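Local coordinates for protein serine protease pet (Escherichia coli, PDB 4OM9) that acts as a secreted autotransporter enterotoxin of enteroaggregative Escherichia coli, whose passenger domain contains a serine protease that probably cleaves the cytoskeletal protein alpha-fodrin, at residues Y13-A17 against Q18-V22; D622-S625 against G626-I629. All coordinates share one frame; numbering follows the deposited sequence.

Interaction 1 (Y13-A17 against Q18-V22); sequences YLDLA and QNKGV
Residues 13-22 make a local contact at the C-terminal end of helix 10-17, in the region that belongs to the Immunoglobulin A1 protease family: the last turn, through Leu14, Asp15 and Leu16, meets the chain that leaves it through Gln18, Asn19 and Lys20. The backbone fits a Schellman motif. Lys20 N reaches back five residues to Asp15 O at 2.8 Å, nearly straight (168°), and a weak bond of 3.5 Å from Asn19 N to Leu16 O lies within it. Asn19 takes the left-handed helical conformation (phi 51°) that this ending needs. One step earlier, Gln18 N still bonds to Leu14 O at 3.0 Å in helical fashion. Gln18 sets CG beside its backbone N (chi1 -56°) and then runs extended alongside Leu14, pointing the same way; CG passes 3.3 Å from Leu14 O, and NE2 lies 3.8 Å from Leu14 CB. The amide is held there by two carbonyls, Asp169 O and Leu171 O, both accepting from NE2. Asp15 and Lys20 cross at about a right angle, and what meets is Asp15 OD1 and Lys20 CB, 3.3 Å apart, while the lysine chain bends at chi2 and takes its amine away. The carboxylate is instead gripped by Ala524 N at OD1 and His523 ND1 at OD2. Asn19, at the turn itself, ties its amide to Pro48 O, Phe23 O and Phe50 N. Leu16 and Ala17 rest on strands 143-151 and 172-185 of the larger of the two antiparallel sheets in this region, whereas Asp15 and Gly21 face the loop that follows strand 514-520.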
ATOM      1  N   TYR A  13     -24.792   3.333   1.079  1.00 34.72           N
ATOM      2  CA  TYR A  13     -25.485   2.302   1.836  1.00 33.44           C
ATOM      3  C   TYR A  13     -24.887   0.928   1.567  1.00 31.88           C
ATOM      4  O   TYR A  13     -24.807   0.094   2.461  1.00 30.84           O
ATOM      5  CB  TYR A  13     -26.978   2.288   1.502  1.00 33.89           C
ATOM      6  CG  TYR A  13     -27.738   3.522   1.928  1.00 39.37           C
ATOM      7  CD1 TYR A  13     -28.267   3.625   3.212  1.00 41.28           C
ATOM      8  CD2 TYR A  13     -27.936   4.583   1.045  1.00 36.56           C
ATOM      9  CE1 TYR A  13     -28.975   4.757   3.615  1.00 39.63           C
ATOM     10  CE2 TYR A  13     -28.631   5.720   1.433  1.00 40.02           C
ATOM     11  CZ  TYR A  13     -29.157   5.800   2.719  1.00 40.85           C
ATOM     12  OH  TYR A  13     -29.852   6.925   3.110  1.00 42.32           O
ATOM     13  N   LEU A  14     -24.476   0.709   0.327  1.00 32.37           N
ATOM     14  CA  LEU A  14     -23.897  -0.559  -0.119  1.00 29.46           C
ATOM     15  C   LEU A  14     -22.493  -0.760   0.427  1.00 29.53           C
ATOM     16  O   LEU A  14     -22.145  -1.849   0.873  1.00 29.40           O
ATOM     17  CB  LEU A  14     -23.864  -0.600  -1.636  1.00 29.51           C
ATOM     18  CG  LEU A  14     -25.089  -1.071  -2.414  1.00 29.15           C
ATOM     19  CD1 LEU A  14     -26.364  -0.699  -1.753  1.00 29.17           C
ATOM     20  CD2 LEU A  14     -25.064  -0.516  -3.813  1.00 30.33           C
ATOM     21  N   ASP A  15     -21.685   0.302   0.380  1.00 30.32           N
ATOM     22  CA  ASP A  15     -20.318   0.259   0.904  1.00 32.80           C
ATOM     23  C   ASP A  15     -20.332  -0.174   2.370  1.00 31.28           C
ATOM     24  O   ASP A  15     -19.494  -0.970   2.798  1.00 30.02           O
ATOM     25  CB  ASP A  15     -19.620   1.628   0.780  1.00 31.57           C
ATOM     26  CG  ASP A  15     -18.811   1.787  -0.514  1.00 31.94           C
ATOM     27  OD1 ASP A  15     -18.656   0.815  -1.271  1.00 31.36           O
ATOM     28  OD2 ASP A  15     -18.324   2.923  -0.772  1.00 38.35           O
ATOM     29  N   LEU A  16     -21.285   0.361   3.129  1.00 30.56           N
ATOM     30  CA  LEU A  16     -21.366   0.076   4.554  1.00 30.58           C
ATOM     31  C   LEU A  16     -21.734  -1.386   4.798  1.00 29.69           C
ATOM     32  O   LEU A  16     -21.153  -2.029   5.663  1.00 29.58           O
ATOM     33  CB  LEU A  16     -22.382   0.993   5.240  1.00 31.16           C
ATOM     34  CG  LEU A  16     -22.670   0.781   6.728  1.00 31.37           C
ATOM     35  CD1 LEU A  16     -21.403   0.729   7.563  1.00 31.72           C
ATOM     36  CD2 LEU A  16     -23.586   1.880   7.240  1.00 32.16           C
ATOM     37  N   ALA A  17     -22.700  -1.895   4.040  1.00 30.26           N
ATOM     38  CA  ALA A  17     -23.194  -3.250   4.271  1.00 31.33           C
ATOM     39  C   ALA A  17     -22.139  -4.260   3.856  1.00 29.74           C
ATOM     40  O   ALA A  17     -22.065  -5.339   4.411  1.00 30.84           O
ATOM     41  CB  ALA A  17     -24.500  -3.508   3.510  1.00 28.35           C
ATOM     42  N   GLN A  18     -21.302  -3.894   2.892  1.00 28.11           N
ATOM     43  CA  GLN A  18     -20.411  -4.873   2.305  1.00 27.73           C
ATOM     44  C   GLN A  18     -18.982  -4.620   2.756  1.00 28.15           C
ATOM     45  O   GLN A  18     -18.037  -5.207   2.214  1.00 31.46           O
ATOM     46  CB  GLN A  18     -20.564  -4.842   0.779  1.00 28.26           C
ATOM     47  CG  GLN A  18     -22.033  -5.066   0.374  1.00 27.31           C
ATOM     48  CD  GLN A  18     -22.286  -4.870  -1.096  1.00 27.41           C
ATOM     49  OE1 GLN A  18     -21.418  -5.153  -1.932  1.00 27.51           O
ATOM     50  NE2 GLN A  18     -23.484  -4.389  -1.432  1.00 27.48           N
ATOM     51  N   ASN A  19     -18.844  -3.761   3.771  1.00 28.71           N
ATOM     52  CA  ASN A  19     -17.538  -3.419   4.334  1.00 31.36           C
ATOM     53  C   ASN A  19     -16.530  -2.985   3.253  1.00 29.57           C
ATOM     54  O   ASN A  19     -15.377  -3.428   3.225  1.00 31.23           O
ATOM     55  CB  ASN A  19     -16.978  -4.595   5.138  1.00 29.86           C
ATOM     56  CG  ASN A  19     -17.699  -4.795   6.461  1.00 30.12           C
ATOM     57  OD1 ASN A  19     -18.176  -5.889   6.754  1.00 31.85           O
ATOM     58  ND2 ASN A  19     -17.775  -3.751   7.265  1.00 29.61           N
ATOM     59  N   LYS A  20     -16.994  -2.101   2.380  1.00 35.59           N
ATOM     60  CA  LYS A  20     -16.205  -1.544   1.299  1.00 31.84           C
ATOM     61  C   LYS A  20     -15.899  -0.065   1.545  1.00 33.94           C
ATOM     62  O   LYS A  20     -16.548   0.583   2.360  1.00 34.37           O
ATOM     63  CB  LYS A  20     -16.954  -1.725  -0.024  1.00 33.24           C
ATOM     64  CG  LYS A  20     -17.215  -3.185  -0.411  1.00 32.42           C
ATOM     65  CD  LYS A  20     -15.966  -3.797  -1.010  1.00 32.32           C
ATOM     66  CE  LYS A  20     -16.145  -5.282  -1.267  1.00 42.66           C
ATOM     67  NZ  LYS A  20     -14.833  -5.913  -1.585  1.00 40.34           N
ATOM     68  N   GLY A  21     -14.900   0.461   0.836  1.00 31.99           N
ATOM     69  CA  GLY A  21     -14.565   1.877   0.892  1.00 33.03           C
ATOM     70  C   GLY A  21     -14.079   2.342   2.246  1.00 33.48           C
ATOM     71  O   GLY A  21     -13.070   1.835   2.736  1.00 33.45           O
ATOM     72  N   VAL A  22     -14.789   3.298   2.858  1.00 33.97           N
ATOM     73  CA  VAL A  22     -14.391   3.785   4.182  1.00 36.63           C
ATOM     74  C   VAL A  22     -14.909   2.922   5.317  1.00 34.11           C
ATOM     75  O   VAL A  22     -14.592   3.177   6.478  1.00 34.71           O
ATOM     76  CB  VAL A  22     -14.866   5.229   4.462  1.00 37.70           C
ATOM     77  CG1 VAL A  22     -14.189   6.244   3.486  1.00 36.46           C
ATOM     78  CG2 VAL A  22     -16.400   5.316   4.467  1.00 35.22           C
TER

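Interaction 2 (D622-S625 against G626-I629); sequences DLYS and GKNI
Asn628 ND2 donates to Asp622 OD2 at 2.8 Å across the mouth of two overlapping beta turns, with the N-H angle at 162°. The two side chains come from opposite directions, and the carboxylate and amide planes are nearly coplanar; the bond lies close to the amide plane and uses the syn lone pair of OD2, on the side of the other oxygen. Asp622 carries CG anti to its backbone N (chi1 174°), which swings the carboxylate over the following residues. There OD1 accepts from Tyr624 N at 2.9 Å, approached from above the carboxylate plane, and completes an Asx turn. The backbone repeats this closure in two overlapping steps. A type I turn from Asp622 to Ser625 is shut by Ser625 N on Asp622 O at 3.1 Å, and a type II turn from Tyr624 to Lys627 by Lys627 N on Tyr624 O at 2.8 Å. Gly626 takes the positive phi of 81° that the third place of a type II turn requires. Lys627 CG comes to 3.6 Å from Tyr624 O and also lies at the edge of the tyrosine ring, near its plane; beyond it the chain bends at chi3 and leads away. Further out, His474 NE2 is also hydrogen-bonded to OD2 of Asp622, Asn628 ND2 is also hydrogen-bonded to Arg637 O, and Ser625 OG pairs with Asp522 OD1. The two turns thus link strand 618-622 to the short strand 629-630 in the beta-helical part of the chain, with Asn628 and Ile629 packed on Phe636 of strand 635-636.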
ATOM      1  N   ASP A 622      -8.259  -3.452 -11.313  1.00 32.78           N
ATOM      2  CA  ASP A 622      -8.867  -4.739 -11.600  1.00 32.92           C
ATOM      3  C   ASP A 622     -10.368  -4.564 -11.446  1.00 31.94           C
ATOM      4  O   ASP A 622     -10.852  -4.290 -10.354  1.00 33.39           O
ATOM      5  CB  ASP A 622      -8.288  -5.802 -10.641  1.00 33.09           C
ATOM      6  CG  ASP A 622      -8.971  -7.189 -10.742  1.00 30.06           C
ATOM      7  OD1 ASP A 622      -9.755  -7.445 -11.682  1.00 30.37           O
ATOM      8  OD2 ASP A 622      -8.679  -8.032  -9.864  1.00 29.62           O
ATOM      9  N   LEU A 623     -11.107  -4.698 -12.538  1.00 31.98           N
ATOM     10  CA  LEU A 623     -12.551  -4.586 -12.482  1.00 32.50           C
ATOM     11  C   LEU A 623     -13.241  -5.674 -11.622  1.00 34.01           C
ATOM     12  O   LEU A 623     -14.433  -5.561 -11.318  1.00 32.37           O
ATOM     13  CB  LEU A 623     -13.123  -4.605 -13.889  1.00 33.22           C
ATOM     14  CG  LEU A 623     -12.745  -3.366 -14.712  1.00 39.42           C
ATOM     15  CD1 LEU A 623     -13.362  -3.422 -16.105  1.00 45.23           C
ATOM     16  CD2 LEU A 623     -13.158  -2.080 -13.979  1.00 36.32           C
ATOM     17  N   TYR A 624     -12.503  -6.708 -11.222  1.00 31.58           N
ATOM     18  CA  TYR A 624     -13.071  -7.726 -10.353  1.00 30.72           C
ATOM     19  C   TYR A 624     -12.258  -7.882  -9.094  1.00 30.22           C
ATOM     20  O   TYR A 624     -12.352  -8.905  -8.395  1.00 29.81           O
ATOM     21  CB  TYR A 624     -13.168  -9.068 -11.056  1.00 30.48           C
ATOM     22  CG  TYR A 624     -14.067  -9.073 -12.257  1.00 32.88           C
ATOM     23  CD1 TYR A 624     -15.448  -8.975 -12.113  1.00 38.40           C
ATOM     24  CD2 TYR A 624     -13.544  -9.199 -13.541  1.00 34.06           C
ATOM     25  CE1 TYR A 624     -16.288  -8.991 -13.214  1.00 40.27           C
ATOM     26  CE2 TYR A 624     -14.375  -9.204 -14.652  1.00 44.52           C
ATOM     27  CZ  TYR A 624     -15.748  -9.104 -14.480  1.00 46.78           C
ATOM     28  OH  TYR A 624     -16.582  -9.122 -15.575  1.00 51.88           O
ATOM     29  N   SER A 625     -11.461  -6.866  -8.807  1.00 30.36           N
ATOM     30  CA  SER A 625     -10.786  -6.761  -7.527  1.00 30.15           C
ATOM     31  C   SER A 625     -11.764  -7.010  -6.359  1.00 30.83           C
ATOM     32  O   SER A 625     -12.862  -6.441  -6.316  1.00 30.79           O
ATOM     33  CB  SER A 625     -10.145  -5.371  -7.411  1.00 30.57           C
ATOM     34  OG  SER A 625      -9.618  -5.163  -6.123  1.00 30.58           O
ATOM     35  N   GLY A 626     -11.379  -7.869  -5.424  1.00 29.89           N
ATOM     36  CA  GLY A 626     -12.221  -8.150  -4.286  1.00 30.07           C
ATOM     37  C   GLY A 626     -13.308  -9.154  -4.601  1.00 29.88           C
ATOM     38  O   GLY A 626     -13.924  -9.691  -3.691  1.00 29.91           O
ATOM     39  N   LYS A 627     -13.556  -9.423  -5.878  1.00 30.51           N
ATOM     40  CA  LYS A 627     -14.500 -10.486  -6.246  1.00 29.62           C
ATOM     41  C   LYS A 627     -13.947 -11.356  -7.387  1.00 31.19           C
ATOM     42  O   LYS A 627     -14.632 -11.625  -8.381  1.00 29.82           O
ATOM     43  CB  LYS A 627     -15.866  -9.879  -6.624  1.00 30.16           C
ATOM     44  CG  LYS A 627     -15.824  -8.772  -7.653  1.00 33.37           C
ATOM     45  CD  LYS A 627     -16.988  -7.803  -7.458  1.00 32.01           C
ATOM     46  CE  LYS A 627     -18.112  -8.052  -8.450  1.00 37.28           C
ATOM     47  NZ  LYS A 627     -19.282  -7.140  -8.186  1.00 39.92           N
ATOM     48  N   ASN A 628     -12.693 -11.782  -7.239  1.00 32.76           N
ATOM     49  CA  ASN A 628     -11.996 -12.528  -8.281  1.00 29.06           C
ATOM     50  C   ASN A 628     -12.311 -14.033  -8.305  1.00 32.11           C
ATOM     51  O   ASN A 628     -12.089 -14.701  -9.315  1.00 30.76           O
ATOM     52  CB  ASN A 628     -10.484 -12.347  -8.125  1.00 28.85           C
ATOM     53  CG  ASN A 628     -10.038 -10.904  -8.321  1.00 29.01           C
ATOM     54  OD1 ASN A 628      -9.703 -10.218  -7.360  1.00 29.01           O
ATOM     55  ND2 ASN A 628     -10.011 -10.451  -9.573  1.00 29.26           N
ATOM     56  N   ILE A 629     -12.809 -14.571  -7.197  1.00 28.74           N
ATOM     57  CA  ILE A 629     -13.116 -15.984  -7.156  1.00 28.72           C
ATOM     58  C   ILE A 629     -14.561 -16.271  -7.574  1.00 30.22           C
ATOM     59  O   ILE A 629     -15.509 -15.623  -7.080  1.00 30.13           O
ATOM     60  CB  ILE A 629     -12.878 -16.572  -5.759  1.00 28.63           C
ATOM     61  CG1 ILE A 629     -11.460 -16.247  -5.261  1.00 28.65           C
ATOM     62  CG2 ILE A 629     -13.145 -18.078  -5.759  1.00 28.74           C
ATOM     63  CD1 ILE A 629     -10.335 -16.649  -6.219  1.00 28.77           C
TER

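In the fold
Interactions 1 and 2 are both partly buried local turns, one ending a helix of the protease region, the other a loop of the beta-helical stalk. Their centres lie 16 Å apart and their nearest atoms about 4 Å, without touching, yet the same intermediaries serve both. Asp522 pairs through its backbone with Gly21 of interaction 1 and through its carboxylate with Ser625 of interaction 2, while Asp169 accepts from Gln18 through its backbone O and makes a long, weak ion pair with Lys627 through its carboxylate. Main-chain bonds dominate at 13-22, whose polar side chains bond to other parts of the chain; at 622-629 an aspartate-asparagine bond spans the two segments directly.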